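Local coordinates for hypothetical protein PH0730 (Pyrococcus horikoshii, PDB 2P8T) that is of unknown function, though it may bind ATP, and pairs a probable helix-turn-helix domain with one built on an antiparallel sheet, at residues D19-I24 against P193-V198; E14-D19 against A175-I180; M83-I88 against A99-N104. All coordinates share one frame; numbering follows the deposited sequence.

Contacts 1 and 2 both use helix 17-26 and share Asp19, which makes its bond across contact 2; their centres lie about 10 Å apart. They also touch directly: Tyr15 OH approaches Val198 O at 2.5 Å, a probable hydrogen bond, and Leu21 CB packs 3.7 Å from Ile180 CG2. Contact 3 belongs to the sheet domain, its centre about 15 Å from that of contact 2, and the two join where Ala179 CB meets Ile100 CD1 at 3.8 Å. Contacts 1 and 3 do not touch, their nearest atoms being about 6 Å apart. No active site is established, so the three describe architecture: contact 1 packs the helical part, contact 3 the sheet, and contact 2 joins the two.

Contact 1 (D19-I24 against P193-V198)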
# COMPACT_ATOMS: atom_id res chain seq x y z
N ASP A 19 0.07 4.29 -8.29
CA ASP A 19 -1.04 3.66 -9.01
C ASP A 19 -0.62 2.29 -9.57
O ASP A 19 -1.40 1.36 -9.52
CB ASP A 19 -1.53 4.56 -10.17
CG ASP A 19 -2.09 5.89 -9.69
OD1 ASP A 19 -2.87 5.93 -8.70
OD2 ASP A 19 -1.76 6.91 -10.34
N VAL A 20 0.59 2.19 -10.10
CA VAL A 20 1.11 0.90 -10.61
C VAL A 20 1.12 -0.08 -9.45
O VAL A 20 0.52 -1.16 -9.54
CB VAL A 20 2.53 1.02 -11.21
CG1 VAL A 20 3.08 -0.36 -11.67
CG2 VAL A 20 2.57 2.05 -12.36
N LEU A 21 1.75 0.32 -8.34
CA LEU A 21 1.82 -0.58 -7.17
C LEU A 21 0.43 -1.00 -6.70
O LEU A 21 0.19 -2.18 -6.43
CB LEU A 21 2.64 0.02 -6.03
CG LEU A 21 4.13 0.27 -6.29
CD1 LEU A 21 4.73 1.26 -5.31
CD2 LEU A 21 4.89 -1.04 -6.30
N ALA A 22 -0.51 -0.04 -6.62
CA ALA A 22 -1.88 -0.32 -6.23
C ALA A 22 -2.56 -1.37 -7.11
O ALA A 22 -3.22 -2.27 -6.59
CB ALA A 22 -2.72 0.96 -6.17
N VAL A 23 -2.41 -1.24 -8.43
CA VAL A 23 -3.05 -2.19 -9.34
C VAL A 23 -2.53 -3.61 -9.09
O VAL A 23 -3.30 -4.56 -9.03
CB VAL A 23 -2.84 -1.78 -10.84
CG1 VAL A 23 -3.10 -2.95 -11.78
CG2 VAL A 23 -3.70 -0.58 -11.18
N ILE A 24 -1.22 -3.74 -8.90
CA ILE A 24 -0.60 -5.03 -8.64
C ILE A 24 -1.07 -5.62 -7.31
O ILE A 24 -1.34 -6.82 -7.23
CB ILE A 24 0.95 -4.94 -8.71
CG1 ILE A 24 1.38 -4.39 -10.10
CG2 ILE A 24 1.61 -6.31 -8.44
CD1 ILE A 24 2.87 -4.34 -10.31
N PRO A 193 13.03 -2.75 -10.98
CA PRO A 193 12.96 -1.94 -12.20
C PRO A 193 11.76 -2.28 -13.10
O PRO A 193 11.29 -1.41 -13.83
CB PRO A 193 14.26 -2.28 -12.93
CG PRO A 193 15.19 -2.78 -11.84
CD PRO A 193 14.30 -3.49 -10.87
N GLU A 194 11.29 -3.52 -13.04
CA GLU A 194 10.15 -3.95 -13.84
C GLU A 194 8.90 -3.14 -13.53
O GLU A 194 8.07 -2.92 -14.39
CB GLU A 194 9.87 -5.45 -13.66
CG GLU A 194 11.09 -6.33 -13.93
CD GLU A 194 10.73 -7.76 -14.31
OE1 GLU A 194 9.72 -8.30 -13.81
OE2 GLU A 194 11.48 -8.36 -15.11
N ILE A 195 8.78 -2.69 -12.27
CA ILE A 195 7.68 -1.81 -11.88
C ILE A 195 7.94 -0.38 -12.35
O ILE A 195 7.05 0.27 -12.91
CB ILE A 195 7.46 -1.84 -10.34
CG1 ILE A 195 6.88 -3.19 -9.91
CG2 ILE A 195 6.53 -0.68 -9.89
CD1 ILE A 195 6.72 -3.34 -8.39
N LEU A 196 9.14 0.10 -12.12
CA LEU A 196 9.53 1.45 -12.57
C LEU A 196 9.37 1.61 -14.08
O LEU A 196 9.05 2.71 -14.55
CB LEU A 196 10.98 1.74 -12.16
CG LEU A 196 11.31 1.71 -10.66
CD1 LEU A 196 12.83 1.88 -10.44
CD2 LEU A 196 10.52 2.76 -9.88
N GLU A 197 9.55 0.52 -14.83
CA GLU A 197 9.37 0.53 -16.30
C GLU A 197 7.95 0.93 -16.74
O GLU A 197 7.74 1.36 -17.87
CB GLU A 197 9.71 -0.85 -16.89
CG GLU A 197 10.25 -0.80 -18.31
CD GLU A 197 10.69 -2.15 -18.87
OE1 GLU A 197 10.60 -3.20 -18.16
OE2 GLU A 197 11.15 -2.16 -20.04
N VAL A 198 6.98 0.78 -15.85
CA VAL A 198 5.59 1.06 -16.20
C VAL A 198 5.29 2.57 -16.26
O VAL A 198 4.37 3.03 -16.94
CB VAL A 198 4.61 0.31 -15.25
CG1 VAL A 198 3.15 0.49 -15.70
CG2 VAL A 198 4.98 -1.19 -15.16
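Ile195 reaches from the C-terminal helix 193-196 into the side of helix 17-26, and its branches are shared among three residues there. At CB the chain forks. The CG2 methyl sits 3.9 Å from Val20 CG1, the two side chains sliding past each other in opposite directions, and it also lies near Leu21 CD2. The other branch starts at CG1, which meets Ile24 CD1 at 4.2 Å. It ends at CD1, 3.6 Å from Leu21 CD2 where the two side chains cross at about a right angle. Val20 works on two fronts: with CG1 anti to the backbone N (chi1 177°), CG1 faces Ile195 and also touches Val198, while CG2 packs on Val198 CG1 at 3.7 Å. With an alanine here both methyls would be missing, and Val198 would probably be left without its mate on helix 17-26 while the CG2 side of Ile195 lost support. The contact is apolar and buried. Helix 44-56 lines it through Leu50, against Val20, and Leu54, against Val198. Helix 71-81 adds Ile76 beside Ile195 and Leu80 beside Leu21, and helix 172-187 brings Tyr184 onto Leu21, so helix 193-196 closes over a core of helices, Leu57 and Ile59 touching Val198.

Contact 2 (E14-D19 against A175-I180); sequences EYTVED and ALKSAI
A capping box at the start of helix 17-26 is tied here to helix 172-187, with Lys177 bound to the carboxylate of Asp19, joining the N-terminal family domain to the DUF4443 region. Thr16 is the N-cap: its OG1 accepts from Asp19 N at 3.2 Å, and Thr16 N donates to Asp19 OD2 at 2.8 Å, meeting that oxygen on its anti side. Lys177 takes the other oxygen: its NZ forms a salt bridge with Asp19 OD1 at 2.9 Å, coming from above the carboxylate plane, 47° out of it. The lysine runs extended from its helix and turns only at the last torsion (chi4 66°), which swings NZ in beside the cap. Thr16 OG1, 3.0 Å from Lys177 NZ, lies at too poor an angle to bond. The carboxylate is thus gripped at both oxygens, by the Thr16 amide and the Lys177 ammonium, which would probably stabilise its negative charge. The Ile180 CG2 methyl packs 4.1 Å from Glu18 CB, while Glu18 OE2 is hydrogen-bonded to His181 ND1. Leu50 of helix 44-56 lies against Asp19; Ile98 and Ile100 of strand 95-102 pack on helix 172-187, Ile100 on Ile180 itself, placing this helix between the sheet and helix 17-26.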
# COMPACT_ATOMS: atom_id res chain seq x y z
N GLU A 14 -0.31 10.98 -16.05
CA GLU A 14 -1.75 10.62 -15.81
C GLU A 14 -1.91 9.45 -14.83
O GLU A 14 -3.01 9.20 -14.34
CB GLU A 14 -2.47 10.30 -17.12
CG GLU A 14 -2.62 11.47 -18.09
CD GLU A 14 -3.79 11.29 -19.06
OE1 GLU A 14 -4.86 10.77 -18.65
OE2 GLU A 14 -3.65 11.68 -20.24
N TYR A 15 -0.82 8.73 -14.57
CA TYR A 15 -0.76 7.74 -13.47
C TYR A 15 0.62 7.74 -12.84
O TYR A 15 1.61 8.11 -13.49
CB TYR A 15 -1.14 6.32 -13.95
CG TYR A 15 -0.23 5.69 -15.00
CD1 TYR A 15 0.97 5.07 -14.65
CD2 TYR A 15 -0.61 5.68 -16.35
CE1 TYR A 15 1.79 4.48 -15.62
CE2 TYR A 15 0.21 5.09 -17.33
CZ TYR A 15 1.41 4.50 -16.96
OH TYR A 15 2.19 3.92 -17.92
N THR A 16 0.69 7.30 -11.58
CA THR A 16 1.93 7.36 -10.80
C THR A 16 2.44 5.95 -10.46
O THR A 16 1.72 4.98 -10.66
CB THR A 16 1.69 8.15 -9.49
OG1 THR A 16 0.78 7.42 -8.66
CG2 THR A 16 1.06 9.51 -9.80
N VAL A 17 3.68 5.85 -9.96
CA VAL A 17 4.21 4.57 -9.47
C VAL A 17 3.29 3.99 -8.38
O VAL A 17 3.12 2.77 -8.28
CB VAL A 17 5.70 4.67 -9.01
CG1 VAL A 17 5.82 5.54 -7.76
CG2 VAL A 17 6.31 3.30 -8.77
N GLU A 18 2.64 4.86 -7.60
CA GLU A 18 1.76 4.41 -6.54
C GLU A 18 0.53 3.76 -7.15
O GLU A 18 0.01 2.81 -6.61
CB GLU A 18 1.35 5.56 -5.60
CG GLU A 18 2.48 6.02 -4.68
CD GLU A 18 3.38 7.07 -5.28
OE1 GLU A 18 3.09 7.52 -6.42
OE2 GLU A 18 4.37 7.46 -4.62
N ASP A 19 0.07 4.29 -8.29
CA ASP A 19 -1.04 3.66 -9.01
C ASP A 19 -0.62 2.29 -9.57
O ASP A 19 -1.40 1.36 -9.52
CB ASP A 19 -1.53 4.56 -10.17
CG ASP A 19 -2.09 5.89 -9.69
OD1 ASP A 19 -2.87 5.93 -8.70
OD2 ASP A 19 -1.76 6.91 -10.34
N ALA A 175 -6.99 6.40 1.17
CA ALA A 175 -6.23 5.66 2.20
C ALA A 175 -5.22 4.70 1.55
O ALA A 175 -4.07 4.59 1.99
CB ALA A 175 -7.18 4.88 3.15
N LEU A 176 -5.67 3.98 0.52
CA LEU A 176 -4.80 3.02 -0.15
C LEU A 176 -3.63 3.72 -0.81
O LEU A 176 -2.47 3.32 -0.62
CB LEU A 176 -5.57 2.19 -1.19
CG LEU A 176 -4.73 1.10 -1.87
CD1 LEU A 176 -4.01 0.20 -0.87
CD2 LEU A 176 -5.60 0.27 -2.81
N LYS A 177 -3.93 4.76 -1.59
CA LYS A 177 -2.91 5.51 -2.33
C LYS A 177 -1.87 6.14 -1.40
O LYS A 177 -0.67 6.06 -1.65
CB LYS A 177 -3.59 6.58 -3.21
CG LYS A 177 -2.71 7.16 -4.35
CD LYS A 177 -3.59 7.82 -5.45
CE LYS A 177 -2.81 8.81 -6.33
NZ LYS A 177 -1.74 8.14 -7.16
N SER A 178 -2.34 6.75 -0.31
CA SER A 178 -1.43 7.40 0.62
C SER A 178 -0.57 6.38 1.38
O SER A 178 0.62 6.62 1.60
CB SER A 178 -2.18 8.31 1.60
OG SER A 178 -3.18 7.61 2.34
N ALA A 179 -1.16 5.25 1.76
CA ALA A 179 -0.37 4.19 2.43
C ALA A 179 0.72 3.65 1.49
O ALA A 179 1.87 3.47 1.90
CB ALA A 179 -1.30 3.05 2.91
N ILE A 180 0.37 3.43 0.22
CA ILE A 180 1.34 2.97 -0.77
C ILE A 180 2.43 4.03 -0.98
O ILE A 180 3.60 3.71 -1.10
CB ILE A 180 0.66 2.52 -2.09
CG1 ILE A 180 -0.17 1.27 -1.82
CG2 ILE A 180 1.73 2.23 -3.19
CD1 ILE A 180 -1.08 0.84 -2.96

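Contact 3 (M83-I88 against A99-N104); sequences MFSEPI and AIVVKN
Ile88 and Ala99 form an antiparallel hydrogen-bonded pair in the hairpin of strands 88-92 and 95-102, whose first strand is an outer strand of the sheet, while the loop leading into it follows strand 95-102 less regularly. Two straight bonds hold the pair, Ile88 N to Ala99 O and Ala99 N to Ile88 O, each in the carbonyl plane. Further back a separate bridge joins Phe84 to Val102, one residue out of step. Ser85 marks the irregularity: its OG accepts a hydrogen bond from Val101 N at 2.7 Å, a place that a backbone carbonyl might hold in a regular sheet, while Ser85 N donates to Val101 O at 2.9 Å. Where the chain bows outward at Glu86, a water bridges the two backbones, accepting from Ser85 OG and donating to Glu86 O and Ala99 O.

Ile100 fills the dip between two residues of the loop, its CG1 lying 4.0 Å from Pro87 CB and its CG2 the same distance from Phe84 CB. Val101 CB rests on Ser85 CB at 3.6 Å. The Phe84 ring runs beside Val102, pointing the same way, with Val101 O in plane at its edge and Met83 CG offset over one face. Phe25 of helix 17-26 touches both Phe84 and Pro87. The aliphatic chain of Lys103, bent at chi2 (145°), lies along the Met83-Phe84 peptide with CD 3.6 Å from Met83 C. Its backbone N bonds to Met83 O. The ammonium hydrogen-bonds to Leu81 O, forms a salt bridge with Asp157, and donates from NZ to Phe84 O at 3.0 Å, 64° out of the carbonyl plane.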
# COMPACT_ATOMS: atom_id res chain seq x y z
N MET A 83 8.41 -7.75 0.78
CA MET A 83 8.82 -6.53 1.47
C MET A 83 7.68 -5.79 2.17
O MET A 83 7.91 -4.88 2.97
CB MET A 83 9.66 -5.61 0.55
CG MET A 83 9.00 -5.01 -0.72
SD MET A 83 10.18 -4.21 -1.91
CE MET A 83 10.81 -5.68 -2.70
N PHE A 84 6.45 -6.19 1.84
CA PHE A 84 5.21 -5.62 2.38
C PHE A 84 4.23 -6.73 2.74
O PHE A 84 4.27 -7.83 2.19
CB PHE A 84 4.52 -4.73 1.34
CG PHE A 84 5.39 -3.65 0.78
CD1 PHE A 84 5.94 -2.67 1.61
CD2 PHE A 84 5.67 -3.61 -0.59
CE1 PHE A 84 6.76 -1.68 1.10
CE2 PHE A 84 6.46 -2.62 -1.12
CZ PHE A 84 7.02 -1.65 -0.27
N SER A 85 3.32 -6.42 3.66
CA SER A 85 2.19 -7.30 3.92
C SER A 85 1.12 -7.03 2.88
O SER A 85 1.19 -6.03 2.17
CB SER A 85 1.64 -7.06 5.32
OG SER A 85 1.17 -5.71 5.46
N GLU A 86 0.14 -7.92 2.76
CA GLU A 86 -1.08 -7.59 2.02
C GLU A 86 -1.74 -6.35 2.67
O GLU A 86 -2.00 -6.37 3.86
CB GLU A 86 -2.08 -8.76 2.06
CG GLU A 86 -1.65 -10.00 1.27
CD GLU A 86 -1.82 -9.86 -0.24
OE1 GLU A 86 -2.36 -8.82 -0.71
OE2 GLU A 86 -1.43 -10.82 -0.97
N PRO A 87 -2.02 -5.28 1.88
CA PRO A 87 -2.73 -4.12 2.47
C PRO A 87 -4.08 -4.55 3.03
O PRO A 87 -4.79 -5.34 2.40
CB PRO A 87 -2.90 -3.17 1.28
CG PRO A 87 -1.73 -3.51 0.37
CD PRO A 87 -1.66 -5.03 0.47
N ILE A 88 -4.43 -4.06 4.22
CA ILE A 88 -5.68 -4.47 4.85
C ILE A 88 -6.52 -3.27 5.25
O ILE A 88 -6.00 -2.26 5.71
CB ILE A 88 -5.45 -5.47 6.02
CG1 ILE A 88 -6.77 -6.02 6.57
CG2 ILE A 88 -4.61 -4.85 7.10
CD1 ILE A 88 -7.49 -6.93 5.64
N ALA A 99 -3.73 -0.48 6.41
CA ALA A 99 -2.50 -0.80 7.11
C ALA A 99 -1.63 -1.64 6.18
O ALA A 99 -2.13 -2.56 5.51
CB ALA A 99 -2.78 -1.56 8.42
N ILE A 100 -0.36 -1.26 6.11
CA ILE A 100 0.66 -2.02 5.38
C ILE A 100 1.90 -2.20 6.27
O ILE A 100 2.47 -1.22 6.78
CB ILE A 100 1.07 -1.34 4.03
CG1 ILE A 100 -0.16 -1.03 3.17
CG2 ILE A 100 2.11 -2.20 3.29
CD1 ILE A 100 0.15 -0.28 1.84
N VAL A 101 2.32 -3.44 6.44
CA VAL A 101 3.55 -3.75 7.17
C VAL A 101 4.69 -3.63 6.17
O VAL A 101 4.61 -4.18 5.05
CB VAL A 101 3.54 -5.20 7.73
CG1 VAL A 101 4.87 -5.54 8.45
CG2 VAL A 101 2.35 -5.42 8.64
N VAL A 102 5.73 -2.91 6.57
CA VAL A 102 6.96 -2.81 5.77
C VAL A 102 8.04 -3.66 6.45
O VAL A 102 8.42 -3.41 7.60
CB VAL A 102 7.45 -1.36 5.64
CG1 VAL A 102 8.70 -1.30 4.78
CG2 VAL A 102 6.36 -0.47 5.05
N LYS A 103 8.52 -4.66 5.72
CA LYS A 103 9.44 -5.65 6.25
C LYS A 103 10.85 -5.13 6.17
O LYS A 103 11.22 -4.50 5.18
CB LYS A 103 9.27 -6.98 5.51
CG LYS A 103 7.94 -7.63 5.84
CD LYS A 103 7.32 -8.39 4.68
CE LYS A 103 6.07 -9.11 5.15
NZ LYS A 103 5.34 -9.85 4.08
N ASN A 104 11.63 -5.40 7.21
CA ASN A 104 13.00 -4.87 7.38
C ASN A 104 13.17 -3.44 6.85
O ASN A 104 13.94 -3.22 5.90
CB ASN A 104 14.06 -5.83 6.79
CG ASN A 104 15.51 -5.34 7.03
OD1 ASN A 104 15.87 -4.93 8.14
ND2 ASN A 104 16.33 -5.37 5.98
O HOH W 1 -1.25 -4.98 6.05